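PDB 5ZB9: DNA damage response protein Rtt109, putative, which probably transfers the acetyl group of acetyl-CoA to lysine side chains of histones, histone H3 among them. Local coordinates for residues R26-A31 with A417-E422; E77-G82 with F90-D95. One frame throughout, in Å; residues are numbered along the deposited sequence.

Interaction 1 of 2, residues R26-A31 with A417-E422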
loop_
_atom_site.group_PDB
_atom_site.type_symbol
_atom_site.label_atom_id
_atom_site.label_comp_id
_atom_site.label_asym_id
_atom_site.label_seq_id
_atom_site.Cartn_x
_atom_site.Cartn_y
_atom_site.Cartn_z
ATOM N N ARG A 26 3.547 -13.997 -11.399
ATOM C CA ARG A 26 3.672 -13.098 -12.526
ATOM C C ARG A 26 3.579 -11.675 -11.994
ATOM O O ARG A 26 2.549 -11.234 -11.481
ATOM C CB ARG A 26 2.605 -13.381 -13.587
ATOM C CG ARG A 26 2.764 -14.763 -14.224
ATOM C CD ARG A 26 1.653 -15.118 -15.216
ATOM N NE ARG A 26 1.926 -16.393 -15.879
ATOM C CZ ARG A 26 1.507 -17.576 -15.437
ATOM N NH1 ARG A 26 0.777 -17.659 -14.335
ATOM N NH2 ARG A 26 1.816 -18.680 -16.101
ATOM N N HIS A 27 4.695 -10.976 -12.085
ATOM C CA HIS A 27 4.800 -9.618 -11.628
ATOM C C HIS A 27 4.877 -8.716 -12.856
ATOM O O HIS A 27 5.841 -8.768 -13.615
ATOM C CB HIS A 27 6.035 -9.481 -10.730
ATOM C CG HIS A 27 6.375 -8.071 -10.361
ATOM N ND1 HIS A 27 7.621 -7.710 -9.897
ATOM C CD2 HIS A 27 5.639 -6.935 -10.386
ATOM C CE1 HIS A 27 7.639 -6.412 -9.655
ATOM N NE2 HIS A 27 6.449 -5.918 -9.946
ATOM N N ILE A 28 3.853 -7.909 -13.086
ATOM C CA ILE A 28 3.933 -6.990 -14.204
ATOM C C ILE A 28 3.944 -5.577 -13.660
ATOM O O ILE A 28 3.368 -5.303 -12.613
ATOM C CB ILE A 28 2.777 -7.191 -15.218
ATOM C CG1 ILE A 28 1.429 -6.866 -14.593
ATOM C CG2 ILE A 28 2.770 -8.629 -15.756
ATOM C CD1 ILE A 28 0.296 -6.975 -15.579
ATOM N N SER A 29 4.638 -4.684 -14.350
ATOM C CA SER A 29 4.719 -3.305 -13.903
ATOM C C SER A 29 4.677 -2.344 -15.077
ATOM O O SER A 29 4.754 -2.758 -16.233
ATOM C CB SER A 29 5.989 -3.076 -13.077
ATOM O OG SER A 29 7.151 -3.091 -13.887
ATOM N N SER A 30 4.537 -1.061 -14.776
ATOM C CA SER A 30 4.597 -0.031 -15.804
ATOM C C SER A 30 5.728 0.929 -15.461
ATOM O O SER A 30 6.140 1.019 -14.307
ATOM C CB SER A 30 3.261 0.704 -15.921
ATOM O OG SER A 30 2.939 1.363 -14.710
ATOM N N ALA A 31 6.254 1.631 -16.454
ATOM C CA ALA A 31 7.368 2.531 -16.187
ATOM C C ALA A 31 6.817 3.752 -15.490
ATOM O O ALA A 31 5.643 4.080 -15.677
ATOM C CB ALA A 31 8.086 2.911 -17.471
ATOM N N ALA A 417 7.473 -8.411 -16.655
ATOM C CA ALA A 417 7.112 -7.645 -17.838
ATOM C C ALA A 417 6.866 -6.187 -17.488
ATOM O O ALA A 417 6.066 -5.868 -16.607
ATOM C CB ALA A 417 5.881 -8.238 -18.500
ATOM N N VAL A 418 7.571 -5.302 -18.174
ATOM C CA VAL A 418 7.302 -3.881 -18.070
ATOM C C VAL A 418 6.397 -3.471 -19.220
ATOM O O VAL A 418 6.806 -3.500 -20.375
ATOM C CB VAL A 418 8.592 -3.061 -18.098
ATOM C CG1 VAL A 418 8.272 -1.581 -18.023
ATOM C CG2 VAL A 418 9.513 -3.492 -16.952
ATOM N N LEU A 419 5.158 -3.117 -18.901
ATOM C CA LEU A 419 4.186 -2.750 -19.915
ATOM C C LEU A 419 4.007 -1.247 -20.001
ATOM O O LEU A 419 4.267 -0.520 -19.039
ATOM C CB LEU A 419 2.838 -3.404 -19.628
ATOM C CG LEU A 419 2.906 -4.912 -19.482
ATOM C CD1 LEU A 419 1.537 -5.482 -19.117
ATOM C CD2 LEU A 419 3.435 -5.524 -20.770
ATOM N N SER A 420 3.568 -0.785 -21.166
ATOM C CA SER A 420 3.137 0.593 -21.315
ATOM C C SER A 420 1.946 0.828 -20.394
ATOM O O SER A 420 1.261 -0.123 -19.997
ATOM C CB SER A 420 2.760 0.893 -22.766
ATOM O OG SER A 420 1.581 0.186 -23.141
ATOM N N GLU A 421 1.700 2.087 -20.056
ATOM C CA GLU A 421 0.531 2.442 -19.268
ATOM C C GLU A 421 -0.744 1.831 -19.848
ATOM O O GLU A 421 -1.584 1.299 -19.115
ATOM C CB GLU A 421 0.400 3.956 -19.185
ATOM C CG GLU A 421 -0.826 4.430 -18.439
ATOM C CD GLU A 421 -0.652 5.838 -17.911
ATOM O OE1 GLU A 421 0.510 6.229 -17.659
ATOM O OE2 GLU A 421 -1.669 6.551 -17.753
ATOM N N GLU A 422 -0.861 1.893 -21.169
ATOM C CA GLU A 422 -2.011 1.358 -21.886
ATOM C C GLU A 422 -2.123 -0.165 -21.751
ATOM O O GLU A 422 -3.200 -0.696 -21.463
ATOM C CB GLU A 422 -1.927 1.755 -23.364
ATOM C CG GLU A 422 -3.035 1.189 -24.238
ATOM C CD GLU A 422 -2.794 1.425 -25.724
ATOM O OE1 GLU A 422 -3.746 1.844 -26.421
ATOM O OE2 GLU A 422 -1.657 1.183 -26.195
#

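Interaction 2 of 2, residues E77-G82 with F90-D95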
loop_
_atom_site.group_PDB
_atom_site.type_symbol
_atom_site.label_atom_id
_atom_site.label_comp_id
_atom_site.label_asym_id
_atom_site.label_seq_id
_atom_site.Cartn_x
_atom_site.Cartn_y
_atom_site.Cartn_z
ATOM N N GLU A 77 -2.176 -5.381 -6.155
ATOM C CA GLU A 77 -1.666 -4.239 -6.898
ATOM C C GLU A 77 -1.058 -3.231 -5.943
ATOM O O GLU A 77 -1.639 -2.910 -4.909
ATOM C CB GLU A 77 -2.757 -3.568 -7.732
ATOM C CG GLU A 77 -2.223 -2.413 -8.584
ATOM C CD GLU A 77 -3.292 -1.747 -9.444
ATOM O OE1 GLU A 77 -3.136 -1.731 -10.685
ATOM O OE2 GLU A 77 -4.278 -1.224 -8.881
ATOM N N VAL A 78 0.122 -2.740 -6.295
ATOM C CA VAL A 78 0.806 -1.747 -5.487
ATOM C C VAL A 78 1.254 -0.579 -6.348
ATOM O O VAL A 78 1.893 -0.784 -7.373
ATOM C CB VAL A 78 2.029 -2.337 -4.794
ATOM C CG1 VAL A 78 2.653 -1.302 -3.896
ATOM C CG2 VAL A 78 1.652 -3.593 -4.010
ATOM N N LEU A 79 0.911 0.640 -5.936
ATOM C CA LEU A 79 1.334 1.835 -6.652
ATOM C C LEU A 79 2.511 2.493 -5.944
ATOM O O LEU A 79 2.448 2.764 -4.739
ATOM C CB LEU A 79 0.179 2.825 -6.775
ATOM C CG LEU A 79 -1.179 2.250 -7.185
ATOM C CD1 LEU A 79 -2.243 3.345 -7.136
ATOM C CD2 LEU A 79 -1.115 1.609 -8.564
ATOM N N VAL A 80 3.586 2.747 -6.685
ATOM C CA VAL A 80 4.741 3.437 -6.122
ATOM C C VAL A 80 4.782 4.865 -6.637
ATOM O O VAL A 80 4.917 5.093 -7.835
ATOM C CB VAL A 80 6.073 2.732 -6.466
ATOM C CG1 VAL A 80 7.237 3.416 -5.757
ATOM C CG2 VAL A 80 6.019 1.263 -6.089
ATOM N N TYR A 81 4.638 5.822 -5.725
ATOM C CA TYR A 81 4.732 7.241 -6.054
ATOM C C TYR A 81 6.105 7.779 -5.683
ATOM O O TYR A 81 6.699 7.351 -4.696
ATOM C CB TYR A 81 3.663 8.053 -5.325
ATOM C CG TYR A 81 2.233 7.652 -5.611
ATOM C CD1 TYR A 81 1.589 6.690 -4.837
ATOM C CD2 TYR A 81 1.516 8.251 -6.635
ATOM C CE1 TYR A 81 0.283 6.335 -5.090
ATOM C CE2 TYR A 81 0.206 7.896 -6.895
ATOM C CZ TYR A 81 -0.404 6.941 -6.123
ATOM O OH TYR A 81 -1.708 6.595 -6.385
ATOM N N GLY A 82 6.603 8.721 -6.474
ATOM C CA GLY A 82 7.854 9.381 -6.164
ATOM C C GLY A 82 7.778 10.884 -6.337
ATOM O O GLY A 82 7.283 11.380 -7.345
ATOM N N PHE A 90 1.960 2.349 -2.059
ATOM C CA PHE A 90 0.551 2.262 -1.698
ATOM C C PHE A 90 -0.108 1.015 -2.255
ATOM O O PHE A 90 -0.019 0.743 -3.453
ATOM C CB PHE A 90 -0.204 3.501 -2.194
ATOM C CG PHE A 90 -1.691 3.415 -2.008
ATOM C CD1 PHE A 90 -2.252 3.548 -0.749
ATOM C CD2 PHE A 90 -2.526 3.200 -3.092
ATOM C CE1 PHE A 90 -3.631 3.467 -0.572
ATOM C CE2 PHE A 90 -3.902 3.119 -2.923
ATOM C CZ PHE A 90 -4.455 3.252 -1.660
ATOM N N VAL A 91 -0.772 0.261 -1.383
ATOM C CA VAL A 91 -1.516 -0.922 -1.806
ATOM C C VAL A 91 -2.891 -0.493 -2.310
ATOM O O VAL A 91 -3.674 0.079 -1.554
ATOM C CB VAL A 91 -1.684 -1.933 -0.658
ATOM C CG1 VAL A 91 -2.353 -3.207 -1.162
ATOM C CG2 VAL A 91 -0.338 -2.228 -0.008
ATOM N N SER A 92 -3.184 -0.751 -3.579
ATOM C CA SER A 92 -4.451 -0.310 -4.139
ATOM C C SER A 92 -5.459 -1.443 -4.208
ATOM O O SER A 92 -6.658 -1.214 -4.086
ATOM C CB SER A 92 -4.248 0.292 -5.526
ATOM O OG SER A 92 -3.582 -0.618 -6.380
ATOM N N LYS A 93 -4.971 -2.666 -4.385
ATOM C CA LYS A 93 -5.842 -3.832 -4.546
ATOM C C LYS A 93 -5.214 -5.076 -3.938
ATOM O O LYS A 93 -4.001 -5.280 -4.022
ATOM C CB LYS A 93 -6.137 -4.093 -6.035
ATOM C CG LYS A 93 -6.952 -3.021 -6.735
ATOM C CD LYS A 93 -6.845 -3.128 -8.260
ATOM C CE LYS A 93 -7.503 -1.923 -8.924
ATOM N NZ LYS A 93 -7.070 -1.727 -10.333
ATOM N N ALA A 94 -6.045 -5.919 -3.346
ATOM C CA ALA A 94 -5.591 -7.204 -2.834
ATOM C C ALA A 94 -6.790 -8.108 -2.646
ATOM O O ALA A 94 -7.654 -7.832 -1.821
ATOM C CB ALA A 94 -4.836 -7.039 -1.531
ATOM N N ASP A 95 -6.854 -9.178 -3.428
ATOM C CA ASP A 95 -7.965 -10.109 -3.334
ATOM C C ASP A 95 -7.477 -11.531 -3.498
ATOM O O ASP A 95 -6.403 -11.765 -4.048
ATOM C CB ASP A 95 -9.029 -9.792 -4.388
ATOM C CG ASP A 95 -10.447 -10.087 -3.899
ATOM O OD1 ASP A 95 -10.598 -10.642 -2.785
ATOM O OD2 ASP A 95 -11.407 -9.761 -4.634
#

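Interaction 1 of 2, residues R26-A31 with A417-E422
Ser-29 sits between Ala-417 and Leu-419 and joins the two strands through its main chain. Ser-29 N donates to Ala-417 O at 2.9 Å, and Leu-419 N donates in turn to Ser-29 O at 2.7 Å. A third bond, from Ala-417 N to His-27 O, is weak at 3.5 Å. Two residues of one strand thus bracket a single residue of the other, the pattern of parallel pairing, and the CA-H groups of Ile-28 and Val-418 lean on the same two carbonyl oxygens, Ala-417 O and Ser-29 O.

The side chains divide between two faces. Ile-28, Ala-417 and Leu-419 share one: CD1 of Ile-28 meets CD1 of Leu-419 at 4.0 Å, the two branched chains crossing at a slant, while CG2 of Ile-28 lies 4.2 Å from Ala-417 CB. With CG1 of Ile-28 set between its backbone N and carbonyl carbon (chi1 65°), CG2 is left beside the N and takes the alanine methyl. On the other face Val-418 brings CG2 to within 3.9 Å of Ser-29 OG.

Strand 417-419 adds a parallel neighbour to strand 22-35 of the mixed sheet in the histone acetyltransferase fold, and leads at once into helix 421-432, whose N-cap is Ser-420. Tyr-424 and Ala-427 of that helix, with Val-453 of helix 439-457, cover Ile-28. Across strand 22-35, strand 50-61 pairs antiparallel; there Asn-54 N bonds Ser-30 OG and His-55 ND1 bonds His-27 NE2. The hydroxyl of Ser-29 is held by Gly-415 N, just ahead of strand 417-419.

Interaction 2 of 2, residues E77-G82 with F90-D95
A classic beta bulge interrupts the hairpin of strands 71-82 and 86-96, with Ser-92 and Lys-93 both set against Glu-77. The hairpin belongs to the central sheet of the acetyltransferase fold, and its second strand carries Ala-94, a residue of the CoA site, though no CoA is bound to this chain. At the bulge Glu-77 O takes the N-H of Ser-92, 3.0 Å from Ser-92 N, and, more weakly, that of Lys-93, while Glu-77 N bonds Lys-93 O. Beyond it Leu-79 and Phe-90 form a regular hydrogen-bonded pair: Leu-79 N to Phe-90 O is 2.7 Å, and Phe-90 N to Leu-79 O is 2.8 Å.

On the face of Leu-79, Tyr-81 and Phe-90, the side chains lie alongside one another. Leu-79 CD1 touches the edge of the Phe-90 ring at CD2, 4.1 Å away, and Phe-90 CB lies near the plane of the Tyr-81 ring, at the edge carrying CE1. Phe-259 stacks on the Phe-90 ring. Val-78 and Val-91 occupy the other face, beneath helix 111-127.

On the face of Leu-79 again, back at the bulge, Glu-77 and Lys-93 run side by side in extended form. Lys-93 NZ forms a salt bridge to Glu-77 OE2 at 3.2 Å, its hydrogen bond weak, and Tyr-424 OH bonds Glu-77 OE1; these partners probably stabilise the charged carboxylate. The lysine also makes a cation-pi contact with Tyr-146. Ser-92 OG, turned between its backbone N and carbonyl carbon (chi1 55°), donates a 2.7 Å hydrogen bond to Glu-77 OE2 on the anti side, 23° out of the carboxylate plane.

From the N terminus the chain lays down strand 22-35, which holds the first half of interaction 1, and returns through strand 50-61. Strands 71-82 and 86-96 then form the hairpin of interaction 2, a short loop closed with seven residues between its segments. Interaction 1 closes only when the chain reaches strand 417-419, hundreds of residues later, so interaction 2 is nested inside its loop and the two do not cross. Both belong to one sheet, their centres about 13 Å apart and without touching; strand 50-61 lies between strands 22-35 and 71-82. Tyr-424 of helix 421-432 reaches both, touching Ile-28 and bonding Glu-77.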